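Local coordinates for beta-lactamase (PDB 6XJ3), which probably hydrolyses oxacillin and other beta-lactam antibiotics to substituted beta-amino acids, as a class D serine beta-lactamase, at residues A29-A34 / S212-L217; K124-G129 / I154-K159; I188-T193 / W205-T210. All coordinates share one frame; numbering follows the deposited sequence.

Contact 1 of 3, residues A29-A34 / S212-L217; sequences ADERQA and SVFFAL. With CA (calcium ion), chain G.
A29 and F214 face each other as an antiparallel hydrogen-bonded pair where strands 24-30 and 211-220 run side by side in the central sheet of the beta-lactamase fold. Two backbone bonds close the pair, A29 N to F214 O and F214 N to A29 O, both 2.9 Å. The next residues, D30 and V213, form a non-hydrogen-bonded pair, and E31 N to S212 O at 2.9 Å is the last rung before the first strand turns away. Packing is tight on the face that carries A29 and F214: A29 CB lies 4.2 Å from F214 CB, A29 O sits at the edge of the F214 ring, and helix 150-161 covers both. E31 lays its extended side chain past that ring, with OE2 3.5 Å from F214 CE1; its carboxylate is held by salt bridges to R158 and R162. On the D30 and V213 face, R32 bends at chi3 (-57°), bringing its guanidinium side-on to the D30 carboxylate, NE to OD1 and NH2 to OD2, with V213 CG2 over one guanidinium face. D30 OD1 also accepts from R32 N, an Asx turn. Beyond it the exposed Q33 and A34 make no contact with 212-217, and on this solvent side a calcium ion is bound by three waters and the backbone oxygens E31 O at 2.4 Å and Q33 O at 2.2 Å.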
loop_
_atom_site.group_PDB
_atom_site.type_symbol
_atom_site.label_atom_id
_atom_site.label_comp_id
_atom_site.label_asym_id
_atom_site.label_seq_id
_atom_site.Cartn_x
_atom_site.Cartn_y
_atom_site.Cartn_z
ATOM N N ALA A 29 -6.945 10.741 6.271
ATOM C CA ALA A 29 -7.149 12.063 5.680
ATOM C C ALA A 29 -8.498 12.075 4.973
ATOM O O ALA A 29 -8.647 11.475 3.903
ATOM C CB ALA A 29 -6.029 12.422 4.707
ATOM N N ASP A 30 -9.463 12.786 5.553
ATOM C CA ASP A 30 -10.840 12.813 5.067
ATOM C C ASP A 30 -11.027 14.062 4.215
ATOM O O ASP A 30 -11.102 15.173 4.745
ATOM C CB ASP A 30 -11.809 12.804 6.248
ATOM C CG ASP A 30 -13.250 12.590 5.834
ATOM O OD1 ASP A 30 -13.584 12.780 4.642
ATOM O OD2 ASP A 30 -14.054 12.223 6.720
ATOM N N GLU A 31 -11.115 13.889 2.900
ATOM C CA GLU A 31 -11.353 15.020 2.012
ATOM C C GLU A 31 -12.835 15.249 1.701
ATOM O O GLU A 31 -13.152 16.024 0.795
ATOM C CB GLU A 31 -10.565 14.842 0.711
ATOM C CG GLU A 31 -9.059 14.780 0.917
ATOM C CD GLU A 31 -8.278 14.779 -0.387
ATOM O OE1 GLU A 31 -8.897 14.830 -1.471
ATOM O OE2 GLU A 31 -7.035 14.719 -0.325
ATOM N N ARG A 32 -13.748 14.606 2.416
ATOM C CA ARG A 32 -15.160 14.924 2.232
ATOM C C ARG A 32 -15.444 16.301 2.835
ATOM O O ARG A 32 -14.906 16.652 3.889
ATOM C CB ARG A 32 -16.038 13.834 2.863
ATOM C CG ARG A 32 -15.879 12.430 2.222
ATOM C CD ARG A 32 -16.578 11.332 3.030
ATOM N NE ARG A 32 -16.104 11.287 4.416
ATOM C CZ ARG A 32 -16.636 10.524 5.366
ATOM N NH1 ARG A 32 -17.670 9.736 5.086
ATOM N NH2 ARG A 32 -16.146 10.560 6.598
ATOM N N GLN A 33 -16.256 17.099 2.147
ATOM C CA GLN A 33 -16.484 18.521 2.518
ATOM C C GLN A 33 -15.118 19.224 2.461
ATOM O O GLN A 33 -14.302 18.910 1.586
ATOM C CB GLN A 33 -17.221 18.628 3.852
ATOM C CG GLN A 33 -18.490 17.764 3.951
ATOM C CD GLN A 33 -19.596 18.202 2.993
ATOM O OE1 GLN A 33 -19.524 19.273 2.382
ATOM N NE2 GLN A 33 -20.629 17.373 2.866
ATOM N N ALA A 34 -14.813 20.168 3.353
ATOM C CA ALA A 34 -13.550 20.887 3.225
ATOM C C ALA A 34 -12.964 21.225 4.588
ATOM O O ALA A 34 -13.690 21.509 5.546
ATOM C CB ALA A 34 -13.706 22.179 2.413
ATOM N N SER A 212 -12.715 11.836 -1.033
ATOM C CA SER A 212 -12.027 10.583 -0.751
ATOM C C SER A 212 -11.438 10.578 0.654
ATOM O O SER A 212 -10.990 11.611 1.167
ATOM C CB SER A 212 -10.925 10.326 -1.777
ATOM O OG SER A 212 -11.494 10.106 -3.063
ATOM N N VAL A 213 -11.430 9.394 1.262
ATOM C CA VAL A 213 -10.908 9.179 2.609
ATOM C C VAL A 213 -9.694 8.270 2.494
ATOM O O VAL A 213 -9.832 7.083 2.175
ATOM C CB VAL A 213 -11.961 8.565 3.539
ATOM C CG1 VAL A 213 -11.443 8.535 4.990
ATOM C CG2 VAL A 213 -13.278 9.343 3.432
ATOM N N PHE A 214 -8.509 8.827 2.767
ATOM C CA PHE A 214 -7.243 8.111 2.693
ATOM C C PHE A 214 -6.900 7.526 4.052
ATOM O O PHE A 214 -7.149 8.151 5.087
ATOM C CB PHE A 214 -6.112 9.047 2.252
ATOM C CG PHE A 214 -6.303 9.635 0.886
ATOM C CD1 PHE A 214 -7.131 10.735 0.696
ATOM C CD2 PHE A 214 -5.642 9.099 -0.208
ATOM C CE1 PHE A 214 -7.309 11.282 -0.567
ATOM C CE2 PHE A 214 -5.814 9.635 -1.476
ATOM C CZ PHE A 214 -6.654 10.728 -1.657
ATOM N N PHE A 215 -6.301 6.339 4.049
ATOM C CA PHE A 215 -5.883 5.713 5.291
ATOM C C PHE A 215 -4.529 5.054 5.099
ATOM O O PHE A 215 -4.207 4.549 4.022
ATOM C CB PHE A 215 -6.891 4.671 5.798
ATOM C CG PHE A 215 -7.159 3.556 4.827
ATOM C CD1 PHE A 215 -8.174 3.669 3.890
ATOM C CD2 PHE A 215 -6.404 2.392 4.861
ATOM C CE1 PHE A 215 -8.435 2.649 2.994
ATOM C CE2 PHE A 215 -6.653 1.356 3.962
ATOM C CZ PHE A 215 -7.673 1.484 3.034
ATOM N N ALA A 216 -3.732 5.078 6.160
ATOM C CA ALA A 216 -2.501 4.301 6.207
ATOM C C ALA A 216 -2.362 3.793 7.634
ATOM O O ALA A 216 -2.227 4.591 8.568
ATOM C CB ALA A 216 -1.296 5.131 5.768
ATOM N N LEU A 217 -2.448 2.473 7.802
ATOM C CA LEU A 217 -2.335 1.823 9.097
ATOM C C LEU A 217 -1.165 0.846 9.090
ATOM O O LEU A 217 -0.955 0.123 8.111
ATOM C CB LEU A 217 -3.635 1.076 9.448
ATOM C CG LEU A 217 -3.569 0.023 10.565
ATOM C CD1 LEU A 217 -4.786 0.105 11.462
ATOM C CD2 LEU A 217 -3.432 -1.394 9.993
HETATM CA CA CA G . -13.036 18.211 -0.099
HETATM O O HOH W 1 -11.423 14.123 -2.289
HETATM O O HOH W 2 -11.414 18.538 1.869
HETATM O O HOH W 3 -10.882 18.158 -1.553
HETATM O O HOH W 4 -14.205 16.782 -1.870
#

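Contact 2 of 3, residues K124-G129 / I154-K159; sequences KKIDYG and IAFLRK
Y128 and F156 have the closest CA atoms across the contact, 7.1 Å apart, at the place where helix 116-126 has just ended in a Schellman motif, with D127 at positive phi (53°) as its C-prime residue, and the chain passes beside helix 150-161. The two rings make a T-shaped stack. Y128 turns its CD1-CE1 edge onto one face of F156, CE1 standing over the ring centre and CD1 4.0 Å from F156 CD1; the centroids are 5.3 Å apart and the planes meet at 89°. On Y128 the first torsion (chi1 -176°) sets CG opposite the backbone N and carries the ring from its loop to the helix, so that this edge reaches F156 although CB does not point at it. I126 adds an apolar touch from the last turn of its helix, CD1 lying 4.3 Å from F156 CE1, at an oblique approach to the ring. On the outer side K159, extended beyond CG, reaches over to the end of the other helix, where NZ makes a weak hydrogen bond of 3.1 Å to I126 O. The carboxylate of D127 lies near this ammonium without touching it, and may favour its charge. Helix 57-67 backs the contact: F63 packs on I126, P59 on both rings and I58 on F156. From other sides of helix 150-161, I154, L157 and R158 rest on strand 211-220, and I154 and R158 also touch strand 24-30.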
loop_
_atom_site.group_PDB
_atom_site.type_symbol
_atom_site.label_atom_id
_atom_site.label_comp_id
_atom_site.label_asym_id
_atom_site.label_seq_id
_atom_site.Cartn_x
_atom_site.Cartn_y
_atom_site.Cartn_z
ATOM N N LYS A 124 13.772 8.660 -5.539
ATOM C CA LYS A 124 14.094 10.043 -5.211
ATOM C C LYS A 124 13.227 11.028 -5.984
ATOM O O LYS A 124 12.882 12.086 -5.449
ATOM C CB LYS A 124 15.576 10.321 -5.465
ATOM C CG LYS A 124 16.153 11.404 -4.556
ATOM C CD LYS A 124 16.033 11.006 -3.083
ATOM C CE LYS A 124 16.569 12.089 -2.146
ATOM N NZ LYS A 124 16.429 11.703 -0.711
ATOM N N LYS A 125 12.858 10.703 -7.225
ATOM C CA LYS A 125 12.000 11.601 -7.990
ATOM C C LYS A 125 10.621 11.739 -7.354
ATOM O O LYS A 125 9.967 12.777 -7.514
ATOM C CB LYS A 125 11.885 11.110 -9.435
ATOM C CG LYS A 125 11.311 12.135 -10.418
ATOM C CD LYS A 125 11.253 11.563 -11.835
ATOM C CE LYS A 125 10.708 12.563 -12.852
ATOM N NZ LYS A 125 11.677 13.638 -13.179
ATOM N N ILE A 126 10.168 10.721 -6.616
ATOM C CA ILE A 126 8.872 10.786 -5.942
ATOM C C ILE A 126 8.988 11.028 -4.445
ATOM O O ILE A 126 7.950 11.179 -3.776
ATOM C CB ILE A 126 8.043 9.506 -6.183
ATOM C CG1 ILE A 126 8.794 8.276 -5.677
ATOM C CG2 ILE A 126 7.710 9.359 -7.653
ATOM C CD1 ILE A 126 8.013 6.996 -5.844
ATOM N N ASP A 127 10.201 11.069 -3.895
ATOM C CA ASP A 127 10.425 11.260 -2.463
ATOM C C ASP A 127 9.620 10.249 -1.645
ATOM O O ASP A 127 8.769 10.600 -0.825
ATOM C CB ASP A 127 10.092 12.693 -2.039
ATOM C CG ASP A 127 10.558 13.006 -0.631
ATOM O OD1 ASP A 127 11.491 12.327 -0.148
ATOM O OD2 ASP A 127 9.983 13.915 -0.001
ATOM N N TYR A 128 9.903 8.972 -1.883
ATOM C CA TYR A 128 9.174 7.884 -1.234
ATOM C C TYR A 128 9.938 7.465 0.015
ATOM O O TYR A 128 10.966 6.792 -0.072
ATOM C CB TYR A 128 8.998 6.719 -2.195
ATOM C CG TYR A 128 8.173 5.565 -1.674
ATOM C CD1 TYR A 128 6.801 5.508 -1.902
ATOM C CD2 TYR A 128 8.766 4.509 -0.997
ATOM C CE1 TYR A 128 6.044 4.442 -1.449
ATOM C CE2 TYR A 128 8.017 3.444 -0.538
ATOM C CZ TYR A 128 6.655 3.412 -0.769
ATOM O OH TYR A 128 5.899 2.352 -0.316
ATOM N N GLY A 129 9.421 7.842 1.180
ATOM C CA GLY A 129 10.097 7.492 2.418
ATOM C C GLY A 129 11.501 8.060 2.420
ATOM O O GLY A 129 11.715 9.240 2.124
ATOM N N ILE A 154 0.378 8.312 3.162
ATOM C CA ILE A 154 -0.768 9.155 2.824
ATOM C C ILE A 154 -0.369 10.201 1.793
ATOM O O ILE A 154 -1.062 10.403 0.791
ATOM C CB ILE A 154 -1.348 9.809 4.091
ATOM C CG1 ILE A 154 -1.998 8.759 5.007
ATOM C CG2 ILE A 154 -2.340 10.909 3.721
ATOM C CD1 ILE A 154 -3.400 8.363 4.620
ATOM N N ALA A 155 0.759 10.879 2.024
ATOM C CA ALA A 155 1.245 11.866 1.065
ATOM C C ALA A 155 1.470 11.244 -0.308
ATOM O O ALA A 155 1.150 11.853 -1.339
ATOM C CB ALA A 155 2.536 12.505 1.585
ATOM N N PHE A 156 2.002 10.021 -0.344
ATOM C CA PHE A 156 2.261 9.362 -1.618
ATOM C C PHE A 156 0.964 8.969 -2.318
ATOM O O PHE A 156 0.847 9.092 -3.549
ATOM C CB PHE A 156 3.131 8.124 -1.400
ATOM C CG PHE A 156 3.149 7.202 -2.576
ATOM C CD1 PHE A 156 3.898 7.511 -3.695
ATOM C CD2 PHE A 156 2.393 6.034 -2.578
ATOM C CE1 PHE A 156 3.905 6.668 -4.789
ATOM C CE2 PHE A 156 2.394 5.189 -3.669
ATOM C CZ PHE A 156 3.150 5.505 -4.775
ATOM N N LEU A 157 -0.001 8.452 -1.560
ATOM C CA LEU A 157 -1.254 8.014 -2.165
ATOM C C LEU A 157 -2.023 9.194 -2.731
ATOM O O LEU A 157 -2.633 9.087 -3.800
ATOM C CB LEU A 157 -2.103 7.265 -1.140
ATOM C CG LEU A 157 -1.501 5.979 -0.587
ATOM C CD1 LEU A 157 -2.270 5.531 0.640
ATOM C CD2 LEU A 157 -1.529 4.904 -1.665
ATOM N N ARG A 158 -2.000 10.335 -2.032
ATOM C CA ARG A 158 -2.703 11.511 -2.533
ATOM C C ARG A 158 -2.095 12.008 -3.838
ATOM O O ARG A 158 -2.821 12.476 -4.725
ATOM C CB ARG A 158 -2.703 12.609 -1.476
ATOM C CG ARG A 158 -3.509 12.240 -0.241
ATOM C CD ARG A 158 -3.276 13.247 0.865
ATOM N NE ARG A 158 -4.480 14.011 1.146
ATOM C CZ ARG A 158 -4.618 14.822 2.190
ATOM N NH1 ARG A 158 -3.620 14.975 3.058
ATOM N NH2 ARG A 158 -5.758 15.472 2.367
ATOM N N LYS A 159 -0.769 11.919 -3.976
ATOM C CA LYS A 159 -0.134 12.222 -5.259
ATOM C C LYS A 159 -0.687 11.325 -6.357
ATOM O O LYS A 159 -1.082 11.800 -7.429
ATOM C CB LYS A 159 1.386 12.047 -5.156
ATOM C CG LYS A 159 2.114 13.025 -4.240
ATOM C CD LYS A 159 3.595 12.639 -4.117
ATOM C CE LYS A 159 4.335 13.550 -3.150
ATOM N NZ LYS A 159 5.734 13.104 -2.915
#

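Contact 3 of 3, residues I188-T193 / W205-T210; sequences ILRAKT and WVEWPT. With NXL ((2S,5R)-1-formyl-5-[(sulfooxy)amino]piperidine-2-carboxamide), chain E.
E207 OE2 takes two firm hydrogen bonds, from R190 NE at 2.8 Å across the strands and from W205 NE1 at 3.0 Å within its own strand. The indole N-H points almost straight (176°) at the anti lone pair, with the oxygen in the ring plane, whereas the arginine comes from above the carboxylate plane. R190 NH2 adds weak bonds to both carboxylate oxygens, completing the salt bridge. R190 keeps its chain extended from CG to NE across the W205 indole: CG stands over one face near the rim, and CD is 3.5 Å from CZ2. I188 CG2 covers one face of the guanidinium, and NH1 bonds to K176 O. Beneath these side chains, R190 with W205 and I188 with E207 are hydrogen-bonded antiparallel pairs; R190 N to W205 O, 2.9 Å, is almost straight. L189 and V206 meet on the other face of the sheet, CD1 to CB 4.3 Å. Farther along strand 187-195, T193 OG1 donates to avibactam OAG at 2.9 Å, while K192 NZ bonds S102 OG. This is a beta hairpin whose first strand carries the KTG motif of serine beta-lactamases and lines the inhibitor pocket.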
loop_
_atom_site.group_PDB
_atom_site.type_symbol
_atom_site.label_atom_id
_atom_site.label_comp_id
_atom_site.label_asym_id
_atom_site.label_seq_id
_atom_site.Cartn_x
_atom_site.Cartn_y
_atom_site.Cartn_z
ATOM N N ILE A 188 -15.850 3.448 -3.921
ATOM C CA ILE A 188 -14.818 2.585 -4.490
ATOM C C ILE A 188 -13.652 2.523 -3.512
ATOM O O ILE A 188 -13.060 3.555 -3.190
ATOM C CB ILE A 188 -14.315 3.081 -5.858
ATOM C CG1 ILE A 188 -15.448 3.205 -6.879
ATOM C CG2 ILE A 188 -13.265 2.123 -6.406
ATOM C CD1 ILE A 188 -15.018 3.923 -8.166
ATOM N N LEU A 189 -13.305 1.323 -3.063
ATOM C CA LEU A 189 -12.196 1.125 -2.143
ATOM C C LEU A 189 -10.980 0.639 -2.925
ATOM O O LEU A 189 -11.063 -0.374 -3.631
ATOM C CB LEU A 189 -12.586 0.123 -1.058
ATOM C CG LEU A 189 -11.476 -0.390 -0.154
ATOM C CD1 LEU A 189 -10.841 0.723 0.695
ATOM C CD2 LEU A 189 -12.038 -1.493 0.739
ATOM N N ARG A 190 -9.871 1.377 -2.820
ATOM C CA ARG A 190 -8.597 1.021 -3.437
ATOM C C ARG A 190 -7.565 0.858 -2.328
ATOM O O ARG A 190 -7.376 1.774 -1.522
ATOM C CB ARG A 190 -8.122 2.098 -4.428
ATOM C CG ARG A 190 -9.132 2.496 -5.520
ATOM C CD ARG A 190 -8.623 3.658 -6.390
ATOM N NE ARG A 190 -9.708 4.393 -7.066
ATOM C CZ ARG A 190 -10.209 4.066 -8.258
ATOM N NH1 ARG A 190 -9.730 3.011 -8.914
ATOM N NH2 ARG A 190 -11.196 4.785 -8.796
ATOM N N ALA A 191 -6.894 -0.291 -2.280
ATOM C CA ALA A 191 -6.011 -0.528 -1.144
ATOM C C ALA A 191 -5.001 -1.621 -1.463
ATOM O O ALA A 191 -5.178 -2.406 -2.397
ATOM C CB ALA A 191 -6.814 -0.909 0.108
ATOM N N LYS A 192 -3.951 -1.680 -0.644
ATOM C CA LYS A 192 -2.978 -2.756 -0.734
ATOM C C LYS A 192 -2.451 -3.076 0.655
ATOM O O LYS A 192 -2.094 -2.168 1.414
ATOM C CB LYS A 192 -1.819 -2.388 -1.662
ATOM C CG LYS A 192 -0.845 -3.540 -1.882
ATOM C CD LYS A 192 -1.412 -4.565 -2.850
ATOM C CE LYS A 192 -0.480 -5.759 -2.994
ATOM N NZ LYS A 192 -0.413 -6.551 -1.739
ATOM N N THR A 193 -2.393 -4.363 0.972
ATOM C CA THR A 193 -1.823 -4.837 2.224
ATOM C C THR A 193 -0.313 -5.047 2.101
ATOM O O THR A 193 0.221 -5.294 1.019
ATOM C CB THR A 193 -2.472 -6.156 2.639
ATOM O OG1 THR A 193 -2.353 -7.090 1.563
ATOM C CG2 THR A 193 -3.937 -5.964 2.975
ATOM N N TRP A 205 -7.437 4.172 0.030
ATOM C CA TRP A 205 -8.439 5.207 0.215
ATOM C C TRP A 205 -9.765 4.702 -0.318
ATOM O O TRP A 205 -9.819 3.733 -1.078
ATOM C CB TRP A 205 -8.028 6.522 -0.468
ATOM C CG TRP A 205 -8.039 6.508 -1.978
ATOM C CD1 TRP A 205 -9.130 6.674 -2.793
ATOM C CD2 TRP A 205 -6.909 6.355 -2.853
ATOM N NE1 TRP A 205 -8.747 6.619 -4.111
ATOM C CE2 TRP A 205 -7.391 6.422 -4.174
ATOM C CE3 TRP A 205 -5.533 6.173 -2.645
ATOM C CZ2 TRP A 205 -6.551 6.315 -5.283
ATOM C CZ3 TRP A 205 -4.701 6.063 -3.743
ATOM C CH2 TRP A 205 -5.212 6.127 -5.047
ATOM N N VAL A 206 -10.837 5.362 0.099
ATOM C CA VAL A 206 -12.167 5.060 -0.405
ATOM C C VAL A 206 -12.760 6.350 -0.952
ATOM O O VAL A 206 -12.698 7.401 -0.303
ATOM C CB VAL A 206 -13.055 4.400 0.671
ATOM C CG1 VAL A 206 -13.124 5.238 1.932
ATOM C CG2 VAL A 206 -14.461 4.071 0.116
ATOM N N GLU A 207 -13.279 6.278 -2.175
ATOM C CA GLU A 207 -13.771 7.442 -2.895
ATOM C C GLU A 207 -15.278 7.515 -2.762
ATOM O O GLU A 207 -15.979 6.563 -3.113
ATOM C CB GLU A 207 -13.401 7.377 -4.374
ATOM C CG GLU A 207 -11.930 7.268 -4.649
ATOM C CD GLU A 207 -11.654 7.117 -6.129
ATOM O OE1 GLU A 207 -12.625 7.124 -6.917
ATOM O OE2 GLU A 207 -10.474 6.989 -6.503
ATOM N N TRP A 208 -15.768 8.652 -2.293
ATOM C CA TRP A 208 -17.197 8.891 -2.173
ATOM C C TRP A 208 -17.573 10.053 -3.085
ATOM O O TRP A 208 -16.682 10.758 -3.574
ATOM C CB TRP A 208 -17.559 9.188 -0.718
ATOM C CG TRP A 208 -17.526 7.976 0.146
ATOM C CD1 TRP A 208 -16.482 7.534 0.894
ATOM C CD2 TRP A 208 -18.592 7.049 0.343
ATOM N NE1 TRP A 208 -16.833 6.371 1.555
ATOM C CE2 TRP A 208 -18.124 6.055 1.229
ATOM C CE3 TRP A 208 -19.901 6.959 -0.146
ATOM C CZ2 TRP A 208 -18.921 4.989 1.637
ATOM C CZ3 TRP A 208 -20.686 5.908 0.259
ATOM C CH2 TRP A 208 -20.194 4.929 1.139
ATOM N N PRO A 209 -18.860 10.282 -3.351
ATOM C CA PRO A 209 -19.215 11.428 -4.210
ATOM C C PRO A 209 -18.700 12.753 -3.675
ATOM O O PRO A 209 -18.227 13.593 -4.452
ATOM C CB PRO A 209 -20.747 11.378 -4.237
ATOM C CG PRO A 209 -21.078 9.951 -3.994
ATOM C CD PRO A 209 -20.050 9.499 -2.980
ATOM N N THR A 210 -18.745 12.949 -2.361
ATOM C CA THR A 210 -18.312 14.212 -1.773
ATOM C C THR A 210 -16.819 14.269 -1.484
ATOM O O THR A 210 -16.366 15.256 -0.898
ATOM C CB THR A 210 -19.085 14.488 -0.480
ATOM O OG1 THR A 210 -18.916 13.387 0.423
ATOM C CG2 THR A 210 -20.570 14.677 -0.775
HETATM O OAC NXL E . 3.963 -7.827 2.037
HETATM C CAN NXL E . 3.947 -8.550 1.053
HETATM N N NXL E . 4.154 -9.885 1.073
HETATM C CAJ NXL E . 3.831 -10.755 -0.062
HETATM C CA NXL E . 4.674 -10.580 2.257
HETATM C C NXL E . 6.057 -11.199 2.015
HETATM O O NXL E . 6.730 -10.877 1.056
HETATM N NAA NXL E . 6.566 -12.203 2.970
HETATM C CB NXL E . 3.681 -11.651 2.700
HETATM C CAH NXL E . 3.304 -12.586 1.561
HETATM C CAO NXL E . 2.785 -11.805 0.352
HETATM N NAK NXL E . 1.421 -11.256 0.537
HETATM O OAL NXL E . 1.417 -10.173 1.494
HETATM S SAR NXL E . 0.018 -9.504 1.740
HETATM O OAD NXL E . 0.278 -8.494 2.743
HETATM O OAE NXL E . -0.890 -10.528 2.216
HETATM O OAG NXL E . -0.400 -8.932 0.479
#

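From the N terminus, the chain enters contact 1 through strand 24-30 and returns to it only at strand 211-220, so this contact closes a long loop that encloses the other two. Within that loop contact 2 comes first, a short closure joining the end of helix 116-126 to helix 150-161; contact 3 follows in series as a hairpin of strands 187-195 and 199-208. Contacts 1 and 3 belong to one sheet, since strands 199-208 and 211-220 are neighbours and V213 N probably bonds V206 O. Helix 150-161 ties contact 2 to that sheet through R158, I154 and L157, the last touching the W205 ring of contact 3 with its backbone O.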